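Local coordinates for protein S-adenosyl-L-methionine-dependent 2-deoxy-scyllo-inosamine dehydrogenase (Bacillus circulans, PDB 4M7S) that catalyses the radical S-adenosyl-L-methionine-dependent oxidation of 2-deoxy-scyllo-inosamine to amino-dideoxy-scyllo-inosose in butirosin biosynthesis, using two [4Fe-4S] clusters, at residues 6-11 and 51-56; 169-174 and 235-240; 193-198 and 211-216. All coordinates share one frame; numbering follows the deposited sequence.

Interaction 1 (6-11 and 51-56)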
ATOM      1  N   SER A   6      -2.772  -4.983  -8.854  1.00 31.04           N
ATOM      2  CA  SER A   6      -4.066  -5.418  -8.357  1.00 31.55           C
ATOM      3  C   SER A   6      -4.363  -4.741  -7.021  1.00 30.97           C
ATOM      4  O   SER A   6      -5.507  -4.710  -6.572  1.00 32.36           O
ATOM      5  CB  SER A   6      -4.104  -6.941  -8.215  1.00 34.80           C
ATOM      6  OG  SER A   6      -3.230  -7.364  -7.186  1.00 37.61           O
HETATM    7  N   MSE A   7      -3.321  -4.193  -6.397  1.00 25.23           N
HETATM    8  CA  MSE A   7      -3.447  -3.466  -5.133  1.00 24.07           C
HETATM    9  C   MSE A   7      -2.617  -2.194  -5.222  1.00 25.57           C
HETATM   10  O   MSE A   7      -1.487  -2.208  -5.731  1.00 24.29           O
HETATM   11  CB  MSE A   7      -2.985  -4.327  -3.946  1.00 24.36           C
HETATM   12  CG  MSE A   7      -2.639  -3.523  -2.666  1.00 56.22           C
HETATM   13 SE   MSE A   7      -4.167  -2.732  -1.681  1.00 69.69          SE
HETATM   14  CE  MSE A   7      -4.717  -4.326  -0.684  1.00 51.64           C
ATOM     15  N   ILE A   8      -3.188  -1.084  -4.771  1.00 22.59           N
ATOM     16  CA  ILE A   8      -2.415   0.141  -4.647  1.00 24.74           C
ATOM     17  C   ILE A   8      -2.525   0.661  -3.219  1.00 23.64           C
ATOM     18  O   ILE A   8      -3.629   0.757  -2.673  1.00 24.53           O
ATOM     19  CB  ILE A   8      -2.835   1.218  -5.672  1.00 25.76           C
ATOM     20  CG1 ILE A   8      -2.034   2.502  -5.448  1.00 28.24           C
ATOM     21  CG2 ILE A   8      -4.339   1.510  -5.598  1.00 25.57           C
ATOM     22  CD1 ILE A   8      -2.062   3.432  -6.634  1.00 29.92           C
ATOM     23  N   GLU A   9      -1.376   0.975  -2.617  1.00 22.24           N
ATOM     24  CA  GLU A   9      -1.325   1.468  -1.245  1.00 26.06           C
ATOM     25  C   GLU A   9      -1.004   2.943  -1.279  1.00 26.80           C
ATOM     26  O   GLU A   9       0.024   3.335  -1.834  1.00 27.16           O
ATOM     27  CB  GLU A   9      -0.220   0.763  -0.452  1.00 28.12           C
ATOM     28  CG  GLU A   9      -0.659  -0.435   0.347  1.00 34.55           C
ATOM     29  CD  GLU A   9       0.479  -1.028   1.153  1.00 37.20           C
ATOM     30  OE1 GLU A   9       1.261  -0.245   1.727  1.00 38.25           O
ATOM     31  OE2 GLU A   9       0.600  -2.268   1.195  1.00 40.96           O
ATOM     32  N   VAL A  10      -1.874   3.758  -0.685  1.00 22.19           N
ATOM     33  CA  VAL A  10      -1.719   5.208  -0.736  1.00 23.13           C
ATOM     34  C   VAL A  10      -1.423   5.783   0.652  1.00 27.84           C
ATOM     35  O   VAL A  10      -2.238   5.659   1.574  1.00 30.36           O
ATOM     36  CB  VAL A  10      -2.970   5.863  -1.316  1.00 25.53           C
ATOM     37  CG1 VAL A  10      -2.738   7.347  -1.561  1.00 26.62           C
ATOM     38  CG2 VAL A  10      -3.358   5.182  -2.633  1.00 25.17           C
ATOM     39  N   GLU A  11      -0.261   6.410   0.801  1.00 22.30           N
ATOM     40  CA  GLU A  11       0.093   7.059   2.060  1.00 24.85           C
ATOM     41  C   GLU A  11      -0.643   8.395   2.203  1.00 25.59           C
ATOM     42  O   GLU A  11      -0.050   9.465   2.021  1.00 25.10           O
ATOM     43  CB  GLU A  11       1.608   7.279   2.129  1.00 26.59           C
ATOM     44  CG  GLU A  11       2.148   7.564   3.524  1.00 28.31           C
ATOM     45  CD  GLU A  11       3.655   7.773   3.536  1.00 34.94           C
ATOM     46  OE1 GLU A  11       4.213   8.230   2.503  1.00 31.99           O
ATOM     47  OE2 GLU A  11       4.277   7.469   4.579  1.00 40.64           O
ATOM     48  N   LEU A  51      -8.034   4.424 -15.738  1.00 23.73           N
ATOM     49  CA  LEU A  51      -7.695   3.013 -15.934  1.00 28.59           C
ATOM     50  C   LEU A  51      -8.884   2.098 -15.623  1.00 33.10           C
ATOM     51  O   LEU A  51      -8.765   0.885 -15.722  1.00 34.08           O
ATOM     52  CB  LEU A  51      -6.522   2.623 -15.029  1.00 25.70           C
ATOM     53  CG  LEU A  51      -5.166   3.293 -15.260  1.00 23.91           C
ATOM     54  CD1 LEU A  51      -4.258   3.118 -14.034  1.00 20.50           C
ATOM     55  CD2 LEU A  51      -4.490   2.735 -16.520  1.00 22.39           C
ATOM     56  N   ASP A  52     -10.021   2.678 -15.238  1.00 32.92           N
ATOM     57  CA  ASP A  52     -11.150   1.893 -14.727  1.00 36.43           C
ATOM     58  C   ASP A  52     -10.677   0.908 -13.645  1.00 33.49           C
ATOM     59  O   ASP A  52     -11.079  -0.259 -13.623  1.00 33.89           O
ATOM     60  CB  ASP A  52     -11.854   1.145 -15.866  1.00 45.70           C
ATOM     61  CG  ASP A  52     -13.242   0.653 -15.480  1.00 56.92           C
ATOM     62  OD1 ASP A  52     -13.740   1.038 -14.401  1.00 60.13           O
ATOM     63  OD2 ASP A  52     -13.838  -0.113 -16.267  1.00 65.45           O
ATOM     64  N   PHE A  53      -9.809   1.388 -12.762  1.00 31.62           N
ATOM     65  CA  PHE A  53      -9.188   0.542 -11.746  1.00 29.34           C
ATOM     66  C   PHE A  53     -10.201  -0.211 -10.876  1.00 29.44           C
ATOM     67  O   PHE A  53     -11.089   0.395 -10.269  1.00 30.30           O
ATOM     68  CB  PHE A  53      -8.260   1.363 -10.860  1.00 24.90           C
ATOM     69  CG  PHE A  53      -7.568   0.549  -9.812  1.00 24.32           C
ATOM     70  CD1 PHE A  53      -6.639  -0.425 -10.173  1.00 26.31           C
ATOM     71  CD2 PHE A  53      -7.852   0.742  -8.472  1.00 23.00           C
ATOM     72  CE1 PHE A  53      -6.002  -1.188  -9.207  1.00 27.59           C
ATOM     73  CE2 PHE A  53      -7.225  -0.015  -7.502  1.00 24.00           C
ATOM     74  CZ  PHE A  53      -6.297  -0.977  -7.867  1.00 25.87           C
ATOM     75  N   ALA A  54     -10.057  -1.532 -10.825  1.00 28.71           N
ATOM     76  CA  ALA A  54     -11.022  -2.387 -10.142  1.00 26.86           C
ATOM     77  C   ALA A  54     -10.352  -3.352  -9.175  1.00 26.96           C
ATOM     78  O   ALA A  54     -10.925  -4.387  -8.839  1.00 29.44           O
ATOM     79  CB  ALA A  54     -11.864  -3.160 -11.170  1.00 29.65           C
ATOM     80  N   GLY A  55      -9.146  -3.017  -8.722  1.00 25.69           N
ATOM     81  CA  GLY A  55      -8.455  -3.852  -7.757  1.00 22.37           C
ATOM     82  C   GLY A  55      -8.671  -3.323  -6.352  1.00 26.21           C
ATOM     83  O   GLY A  55      -9.644  -2.608  -6.092  1.00 27.71           O
ATOM     84  N   ARG A  56      -7.766  -3.659  -5.440  1.00 25.05           N
ATOM     85  CA  ARG A  56      -7.877  -3.164  -4.069  1.00 25.24           C
ATOM     86  C   ARG A  56      -7.138  -1.847  -3.896  1.00 24.85           C
ATOM     87  O   ARG A  56      -6.088  -1.623  -4.505  1.00 25.66           O
ATOM     88  CB  ARG A  56      -7.307  -4.173  -3.077  1.00 27.88           C
ATOM     89  CG  ARG A  56      -7.442  -5.608  -3.473  1.00 37.24           C
ATOM     90  CD  ARG A  56      -8.448  -6.320  -2.612  1.00 44.54           C
ATOM     91  NE  ARG A  56      -8.262  -7.765  -2.670  1.00 52.94           N
ATOM     92  CZ  ARG A  56      -8.629  -8.528  -3.696  1.00 59.52           C
ATOM     93  NH1 ARG A  56      -9.209  -7.989  -4.762  1.00 61.05           N
ATOM     94  NH2 ARG A  56      -8.411  -9.835  -3.655  1.00 63.65           N
TER
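M7 pairs with R56 in a parallel bridge, and its neighbours S6 and I8 supply the two hydrogen bonds. R56 N donates to S6 O over 2.7 Å and I8 N to R56 O over 3.0 Å, so the backbone of R56 is held from both sides of M7; the CA atoms of M7 and R56 are 4.6 Å apart. Two CA-H...O contacts accompany these bonds: G55 CA to S6 O and M7 CA to R56 O, each 3.3 Å. On the face shared by M7 and R56, the selenomethionine chain folds back at its second and third torsions (72° and 82°) and lays CE 3.5 Å from R56 CB, the two side chains crossing at about a right angle. I8 meets F53 instead, CG2 lying 3.8 Å from CE2 of the ring. G55 N sits 3.5 Å above the centre of one F53 face, and R56 O lies at the ring's edge. Upstream, D52 ends helix 38-50 in a Schellman motif, and the chain then turns into strand 56-58. Strand 7-10, helix 38-50 and strand 56-58 thus form a beta-alpha-beta crossover of the radical SAM fold: I8 packs on L44 and L48 of the helix, while strand 175-178 borders the far edge of strand 7-10.

Interaction 2 (169-174 and 235-240). With SF4 (iron/sulfur cluster), chain B.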
ATOM      1  N   CYS A 169       9.864 -13.069  -6.209  1.00 34.99           N
ATOM      2  CA  CYS A 169       8.897 -12.256  -5.503  1.00 32.81           C
ATOM      3  C   CYS A 169       7.988 -11.538  -6.479  1.00 31.18           C
ATOM      4  O   CYS A 169       8.457 -10.861  -7.389  1.00 30.45           O
ATOM      5  CB  CYS A 169       9.559 -11.229  -4.600  1.00 31.59           C
ATOM      6  SG  CYS A 169       8.289 -10.226  -3.794  1.00 29.45           S
HETATM    7  N   MSE A 170       6.686 -11.680  -6.258  1.00 31.09           N
HETATM    8  CA  MSE A 170       5.686 -11.162  -7.173  1.00 31.09           C
HETATM    9  C   MSE A 170       5.099  -9.828  -6.724  1.00 30.56           C
HETATM   10  O   MSE A 170       4.257  -9.272  -7.418  1.00 31.88           O
HETATM   11  CB  MSE A 170       4.560 -12.181  -7.357  1.00 31.68           C
HETATM   12  CG  MSE A 170       5.030 -13.601  -7.622  1.00 55.16           C
HETATM   13 SE   MSE A 170       6.259 -13.699  -9.122  1.00100.44          SE
HETATM   14  CE  MSE A 170       5.154 -12.753 -10.423  1.00 49.81           C
ATOM     15  N   VAL A 171       5.525  -9.315  -5.570  1.00 27.40           N
ATOM     16  CA  VAL A 171       4.995  -8.026  -5.081  1.00 21.46           C
ATOM     17  C   VAL A 171       5.087  -6.903  -6.129  1.00 26.03           C
ATOM     18  O   VAL A 171       4.088  -6.218  -6.384  1.00 26.14           O
ATOM     19  CB  VAL A 171       5.622  -7.582  -3.735  1.00 28.77           C
ATOM     20  CG1 VAL A 171       5.030  -6.233  -3.268  1.00 19.29           C
ATOM     21  CG2 VAL A 171       5.414  -8.660  -2.663  1.00 28.07           C
ATOM     22  N   PRO A 172       6.265  -6.717  -6.763  1.00 26.18           N
ATOM     23  CA  PRO A 172       6.314  -5.644  -7.771  1.00 25.49           C
ATOM     24  C   PRO A 172       5.445  -5.917  -9.007  1.00 26.69           C
ATOM     25  O   PRO A 172       5.295  -5.011  -9.825  1.00 29.63           O
ATOM     26  CB  PRO A 172       7.790  -5.612  -8.194  1.00 26.77           C
ATOM     27  CG  PRO A 172       8.534  -6.311  -7.092  1.00 30.68           C
ATOM     28  CD  PRO A 172       7.587  -7.345  -6.566  1.00 26.02           C
ATOM     29  N   SER A 173       4.902  -7.125  -9.143  1.00 25.52           N
ATOM     30  CA  SER A 173       3.983  -7.430 -10.238  1.00 27.95           C
ATOM     31  C   SER A 173       2.519  -7.127  -9.889  1.00 28.89           C
ATOM     32  O   SER A 173       1.650  -7.115 -10.777  1.00 29.64           O
ATOM     33  CB  SER A 173       4.105  -8.897 -10.645  1.00 29.06           C
ATOM     34  OG  SER A 173       5.434  -9.212 -11.000  1.00 31.53           O
ATOM     35  N   ASN A 174       2.246  -6.917  -8.603  1.00 25.95           N
ATOM     36  CA  ASN A 174       0.868  -6.786  -8.117  1.00 29.10           C
ATOM     37  C   ASN A 174       0.564  -5.505  -7.349  1.00 26.04           C
ATOM     38  O   ASN A 174      -0.596  -5.132  -7.173  1.00 26.52           O
ATOM     39  CB  ASN A 174       0.519  -7.970  -7.208  1.00 33.05           C
ATOM     40  CG  ASN A 174       0.410  -9.267  -7.966  1.00 37.45           C
ATOM     41  OD1 ASN A 174      -0.352  -9.368  -8.922  1.00 42.80           O
ATOM     42  ND2 ASN A 174       1.189 -10.263  -7.556  1.00 37.77           N
ATOM     43  N   CYS A 235      16.082  -8.740   1.925  1.00 33.67           N
ATOM     44  CA  CYS A 235      14.702  -8.970   2.324  1.00 34.99           C
ATOM     45  C   CYS A 235      14.428 -10.412   2.726  1.00 39.94           C
ATOM     46  O   CYS A 235      14.828 -11.351   2.031  1.00 41.97           O
ATOM     47  CB  CYS A 235      13.724  -8.599   1.214  1.00 30.41           C
ATOM     48  SG  CYS A 235      12.032  -8.829   1.790  1.00 36.04           S
ATOM     49  N   ASN A 236      13.697 -10.577   3.822  1.00 47.19           N
ATOM     50  CA  ASN A 236      13.331 -11.906   4.304  1.00 54.77           C
ATOM     51  C   ASN A 236      11.846 -12.220   4.108  1.00 51.86           C
ATOM     52  O   ASN A 236      11.252 -12.969   4.887  1.00 55.46           O
ATOM     53  CB  ASN A 236      13.710 -12.054   5.777  1.00 63.00           C
ATOM     54  CG  ASN A 236      13.313 -10.846   6.591  1.00 68.28           C
ATOM     55  OD1 ASN A 236      12.565  -9.987   6.114  1.00 67.58           O
ATOM     56  ND2 ASN A 236      13.809 -10.765   7.823  1.00 72.03           N
ATOM     57  N   ASN A 237      11.245 -11.642   3.076  1.00 44.57           N
ATOM     58  CA  ASN A 237       9.909 -12.060   2.691  1.00 44.86           C
ATOM     59  C   ASN A 237       9.973 -13.426   2.033  1.00 45.27           C
ATOM     60  O   ASN A 237      10.603 -13.583   0.990  1.00 41.92           O
ATOM     61  CB  ASN A 237       9.271 -11.076   1.718  1.00 43.44           C
ATOM     62  CG  ASN A 237       7.970 -11.604   1.136  1.00 46.64           C
ATOM     63  OD1 ASN A 237       7.205 -12.281   1.822  1.00 47.85           O
ATOM     64  ND2 ASN A 237       7.722 -11.311  -0.141  1.00 48.20           N
ATOM     65  N   VAL A 238       9.312 -14.407   2.639  1.00 48.96           N
ATOM     66  CA  VAL A 238       9.261 -15.749   2.074  1.00 52.20           C
ATOM     67  C   VAL A 238       7.829 -16.220   1.827  1.00 52.18           C
ATOM     68  O   VAL A 238       7.614 -17.235   1.165  1.00 54.25           O
ATOM     69  CB  VAL A 238       9.982 -16.781   2.977  1.00 56.74           C
ATOM     70  CG1 VAL A 238      11.430 -16.381   3.193  1.00 57.01           C
ATOM     71  CG2 VAL A 238       9.264 -16.921   4.313  1.00 58.81           C
ATOM     72  N   SER A 239       6.856 -15.484   2.358  1.00 50.22           N
ATOM     73  CA  SER A 239       5.465 -15.939   2.332  1.00 53.16           C
ATOM     74  C   SER A 239       4.574 -15.072   1.451  1.00 48.65           C
ATOM     75  O   SER A 239       3.558 -15.539   0.932  1.00 46.67           O
ATOM     76  CB  SER A 239       4.887 -15.974   3.752  1.00 59.37           C
ATOM     77  OG  SER A 239       4.626 -14.663   4.227  1.00 60.11           O
ATOM     78  N   VAL A 240       4.957 -13.808   1.288  1.00 45.06           N
ATOM     79  CA  VAL A 240       4.128 -12.844   0.570  1.00 42.98           C
ATOM     80  C   VAL A 240       4.450 -12.789  -0.926  1.00 40.13           C
ATOM     81  O   VAL A 240       5.468 -12.226  -1.326  1.00 37.85           O
ATOM     82  CB  VAL A 240       4.269 -11.435   1.182  1.00 40.08           C
ATOM     83  CG1 VAL A 240       3.318 -10.452   0.508  1.00 38.89           C
ATOM     84  CG2 VAL A 240       4.022 -11.493   2.682  1.00 38.65           C
TER
HETATM   85 FE1  SF4 B 501      11.123  -8.101  -0.392  1.00 27.79          FE
HETATM   86 FE2  SF4 B 501      11.867  -7.051  -2.751  1.00 28.24          FE
HETATM   87 FE3  SF4 B 501       9.645  -6.206  -1.520  1.00 28.25          FE
HETATM   88 FE4  SF4 B 501       9.740  -8.606  -2.665  1.00 27.09          FE
HETATM   89  S1  SF4 B 501       9.859  -6.594  -3.781  1.00 27.57           S
HETATM   90  S2  SF4 B 501       8.842  -8.159  -0.599  1.00 28.48           S
HETATM   91  S3  SF4 B 501      11.885  -9.274  -2.207  1.00 29.62           S
HETATM   92  S4  SF4 B 501      11.783  -5.914  -0.727  1.00 29.89           S
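The carboxamide of N237 turns its ND2 end toward C169; SG lies 3.9 Å beyond ND2, close to the amide plane, as a packing contact. Along its edge the amide is pinned by V240. OD1 takes V240 N at 2.8 Å on a lone pair, an Asx motif, while ND2 gives a straight bond (180°) of 2.7 Å to a lone pair of V240 O, which lies in the amide plane; with both ends used, the flip of the amide is fixed. Sulfide S2 of the iron-sulfur cluster, 3.4 Å from ND2, lies to one side of that plane, and V171 CG2 is on the same side. V171 CG2 also rests against V240 CG1, the apolar part of the contact, and beside V240 O. C169 SG binds FE4 at 2.5 Å and C235 SG binds FE1 at 2.5 Å. In both cysteines SG stands anti to the backbone N (chi1 178° and -177°), which carries each sulfur out to its iron. P172 CG touches S1, and C187 and C232 also line this pocket of the auxiliary cluster. Each ligand sulfur takes a backbone N-H as well, C169 SG from V171 N at 3.4 Å and C235 SG from N237 N at 3.2 Å. These two N-H...S bonds would be expected to offset the negative charge of the thiolates and so influence the cluster's reduction potential.

Interaction 3 (193-198 and 211-216)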
ATOM      1  N   GLN A 193      12.521   4.251   0.443  1.00 26.92           N
ATOM      2  CA  GLN A 193      12.321   4.677  -0.946  1.00 28.72           C
ATOM      3  C   GLN A 193      13.602   4.534  -1.768  1.00 32.24           C
ATOM      4  O   GLN A 193      14.060   5.485  -2.403  1.00 35.52           O
ATOM      5  CB  GLN A 193      11.782   6.116  -0.992  1.00 27.17           C
ATOM      6  CG  GLN A 193      10.622   6.367  -0.006  1.00 24.63           C
ATOM      7  CD  GLN A 193       9.915   7.703  -0.238  1.00 33.80           C
ATOM      8  OE1 GLN A 193       9.947   8.248  -1.341  1.00 35.85           O
ATOM      9  NE2 GLN A 193       9.271   8.232   0.809  1.00 33.21           N
ATOM     10  N   LYS A 194      14.187   3.340  -1.724  1.00 31.36           N
ATOM     11  CA  LYS A 194      15.357   3.028  -2.528  1.00 33.25           C
ATOM     12  C   LYS A 194      14.976   2.870  -3.996  1.00 31.39           C
ATOM     13  O   LYS A 194      15.804   3.053  -4.883  1.00 33.75           O
ATOM     14  CB  LYS A 194      16.011   1.732  -2.037  1.00 38.40           C
ATOM     15  CG  LYS A 194      16.553   1.780  -0.611  1.00 42.71           C
ATOM     16  CD  LYS A 194      16.731   0.372  -0.072  1.00 45.88           C
ATOM     17  CE  LYS A 194      17.298   0.368   1.333  1.00 50.25           C
ATOM     18  NZ  LYS A 194      17.622  -1.024   1.754  1.00 52.06           N
HETATM   19  N   MSE A 195      13.721   2.512  -4.240  1.00 29.40           N
HETATM   20  CA  MSE A 195      13.268   2.178  -5.585  1.00 31.65           C
HETATM   21  C   MSE A 195      12.109   3.081  -6.006  1.00 29.98           C
HETATM   22  O   MSE A 195      11.008   2.604  -6.259  1.00 30.91           O
HETATM   23  CB  MSE A 195      12.823   0.716  -5.631  1.00 34.85           C
HETATM   24  CG  MSE A 195      13.262  -0.041  -6.863  1.00 45.94           C
HETATM   25 SE   MSE A 195      15.197   0.001  -7.117  1.00 68.43          SE
HETATM   26  CE  MSE A 195      15.735  -0.998  -5.534  1.00 76.69           C
ATOM     27  N   VAL A 196      12.351   4.386  -6.065  1.00 28.68           N
ATOM     28  CA  VAL A 196      11.339   5.317  -6.549  1.00 28.65           C
ATOM     29  C   VAL A 196      11.221   5.139  -8.060  1.00 28.35           C
ATOM     30  O   VAL A 196      12.205   5.289  -8.783  1.00 27.83           O
ATOM     31  CB  VAL A 196      11.696   6.768  -6.222  1.00 30.71           C
ATOM     32  CG1 VAL A 196      10.685   7.723  -6.880  1.00 33.59           C
ATOM     33  CG2 VAL A 196      11.720   6.972  -4.710  1.00 28.02           C
HETATM   34  N   MSE A 197      10.023   4.782  -8.513  1.00 25.19           N
HETATM   35  CA  MSE A 197       9.786   4.458  -9.918  1.00 26.69           C
HETATM   36  C   MSE A 197       9.311   5.687 -10.686  1.00 27.53           C
HETATM   37  O   MSE A 197       9.428   5.761 -11.905  1.00 28.23           O
HETATM   38  CB  MSE A 197       8.765   3.325 -10.016  1.00 23.16           C
HETATM   39  CG  MSE A 197       9.225   2.056  -9.308  1.00 25.42           C
HETATM   40 SE   MSE A 197      10.779   1.336 -10.214  1.00 46.52          SE
HETATM   41  CE  MSE A 197      10.775  -0.447  -9.402  1.00 32.72           C
ATOM     42  N   GLY A 198       8.782   6.656  -9.955  1.00 26.54           N
ATOM     43  CA  GLY A 198       8.382   7.925 -10.538  1.00 25.02           C
ATOM     44  C   GLY A 198       7.525   8.646  -9.520  1.00 27.00           C
ATOM     45  O   GLY A 198       7.514   8.273  -8.350  1.00 21.79           O
ATOM     46  N   ASN A 211       7.074   1.801 -17.070  1.00 30.07           N
ATOM     47  CA  ASN A 211       8.364   2.312 -17.545  1.00 34.39           C
ATOM     48  C   ASN A 211       9.452   1.231 -17.459  1.00 35.13           C
ATOM     49  O   ASN A 211       9.252   0.185 -16.824  1.00 31.86           O
ATOM     50  CB  ASN A 211       8.777   3.632 -16.854  1.00 33.35           C
ATOM     51  CG  ASN A 211       9.080   3.468 -15.373  1.00 34.09           C
ATOM     52  OD1 ASN A 211       9.440   2.383 -14.913  1.00 32.79           O
ATOM     53  ND2 ASN A 211       8.951   4.561 -14.615  1.00 28.40           N
ATOM     54  N   ASP A 212      10.589   1.489 -18.094  1.00 36.83           N
ATOM     55  CA  ASP A 212      11.691   0.535 -18.135  1.00 43.70           C
ATOM     56  C   ASP A 212      12.128   0.064 -16.743  1.00 39.55           C
ATOM     57  O   ASP A 212      12.331  -1.131 -16.522  1.00 37.97           O
ATOM     58  CB  ASP A 212      12.881   1.139 -18.883  1.00 52.13           C
ATOM     59  CG  ASP A 212      13.605   0.121 -19.747  1.00 63.55           C
ATOM     60  OD1 ASP A 212      13.357  -1.096 -19.572  1.00 65.42           O
ATOM     61  OD2 ASP A 212      14.428   0.535 -20.598  1.00 68.40           O
ATOM     62  N   LYS A 213      12.255   1.001 -15.807  1.00 36.19           N
ATOM     63  CA  LYS A 213      12.755   0.681 -14.473  1.00 38.24           C
ATOM     64  C   LYS A 213      11.817  -0.259 -13.708  1.00 37.06           C
ATOM     65  O   LYS A 213      12.261  -1.243 -13.106  1.00 39.08           O
ATOM     66  CB  LYS A 213      13.000   1.966 -13.676  1.00 38.56           C
ATOM     67  CG  LYS A 213      13.823   1.785 -12.403  1.00 41.64           C
ATOM     68  CD  LYS A 213      13.949   3.116 -11.660  1.00 45.87           C
ATOM     69  CE  LYS A 213      14.520   2.938 -10.261  1.00 48.10           C
ATOM     70  NZ  LYS A 213      14.752   4.251  -9.598  1.00 50.43           N
ATOM     71  N   PHE A 214      10.522   0.038 -13.738  1.00 31.55           N
ATOM     72  CA  PHE A 214       9.541  -0.786 -13.040  1.00 30.94           C
ATOM     73  C   PHE A 214       9.405  -2.143 -13.730  1.00 31.42           C
ATOM     74  O   PHE A 214       9.364  -3.182 -13.076  1.00 31.27           O
ATOM     75  CB  PHE A 214       8.188  -0.076 -12.991  1.00 31.43           C
ATOM     76  CG  PHE A 214       7.421  -0.303 -11.713  1.00 30.58           C
ATOM     77  CD1 PHE A 214       7.488  -1.523 -11.045  1.00 28.75           C
ATOM     78  CD2 PHE A 214       6.648   0.705 -11.174  1.00 29.46           C
ATOM     79  CE1 PHE A 214       6.776  -1.735  -9.871  1.00 26.05           C
ATOM     80  CE2 PHE A 214       5.938   0.519  -9.982  1.00 26.66           C
ATOM     81  CZ  PHE A 214       5.996  -0.698  -9.330  1.00 25.99           C
ATOM     82  N   THR A 215       9.345  -2.125 -15.057  1.00 32.47           N
ATOM     83  CA  THR A 215       9.192  -3.346 -15.844  1.00 32.67           C
ATOM     84  C   THR A 215      10.348  -4.327 -15.656  1.00 36.21           C
ATOM     85  O   THR A 215      10.136  -5.528 -15.465  1.00 37.25           O
ATOM     86  CB  THR A 215       9.012  -3.010 -17.333  1.00 32.82           C
ATOM     87  OG1 THR A 215       7.821  -2.222 -17.482  1.00 37.63           O
ATOM     88  CG2 THR A 215       8.900  -4.273 -18.163  1.00 35.03           C
ATOM     89  N   SER A 216      11.574  -3.822 -15.715  1.00 35.69           N
ATOM     90  CA  SER A 216      12.724  -4.696 -15.539  1.00 37.90           C
ATOM     91  C   SER A 216      12.813  -5.172 -14.088  1.00 33.09           C
ATOM     92  O   SER A 216      13.207  -6.306 -13.828  1.00 34.05           O
ATOM     93  CB  SER A 216      14.018  -4.006 -15.973  1.00 44.16           C
ATOM     94  OG  SER A 216      14.278  -2.865 -15.187  1.00 49.08           O
TER
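Two side-chain donors of segment 211-216 reach successive backbone carbonyls of 193-198. K213 NZ donates to V196 O over 2.9 Å, its chain stretched out with CG anti to the backbone N (chi1 -166°), which lets it span the gap between helix and loop. N211 ND2 donates to M197 O over 3.0 Å, the bond bent, at 142°, with that oxygen close to the amide plane of N211. The same amide works at both ends: its OD1 accepts F214 N at 2.8 Å, the donor nearly in line with the C=O bond. N211 is thereby the N-cap of helix 212-222, and one side chain both caps this helix and bonds the loop that leads into strand 198-199, within the iron-sulfur cluster-binding domain. Inside the first turn T215 bonds twice to N211 O, through N and through OG1, and S216 N and OG approach D212 O from opposite faces of its plane. The apolar contacts centre on M197, a selenomethionine. Its CG lies over one face of the F214 ring, 3.8 Å from the centroid and displaced toward the rim, a CH-pi contact; SE, 4.5 Å from the centroid, makes an oblique Met-aromatic contact. The two side chains cross at about a right angle. K213 CG comes within 3.8 Å of M197 SE, so its methylene chain flanks the selenium on its way to V196 O. F214 also meets W209 and V184, while M195 packs on P186, S229 and L231.

N174 joins interactions 1 and 2: its carbonyl oxygen, 2.8 Å from S6 N and 3.0 Å from M7 N, accepts two probable backbone hydrogen bonds from the start of strand 7-10, soon after the cluster ligand C169. Interaction 3 is nested in the loop closed by interaction 2 and packs against it, P172 O being 3.6 Å from F214 CE1. Interactions 1 and 3 do not touch; their nearest atoms are about 5 Å apart. The centres are spaced at about 16 to 17 Å. Interaction 2 supplies two cysteine ligands of the auxiliary cluster. The side chain of M195 in interaction 3 is about 8 Å from that cluster, and the side chain of M7 in interaction 1 about 13 Å from it.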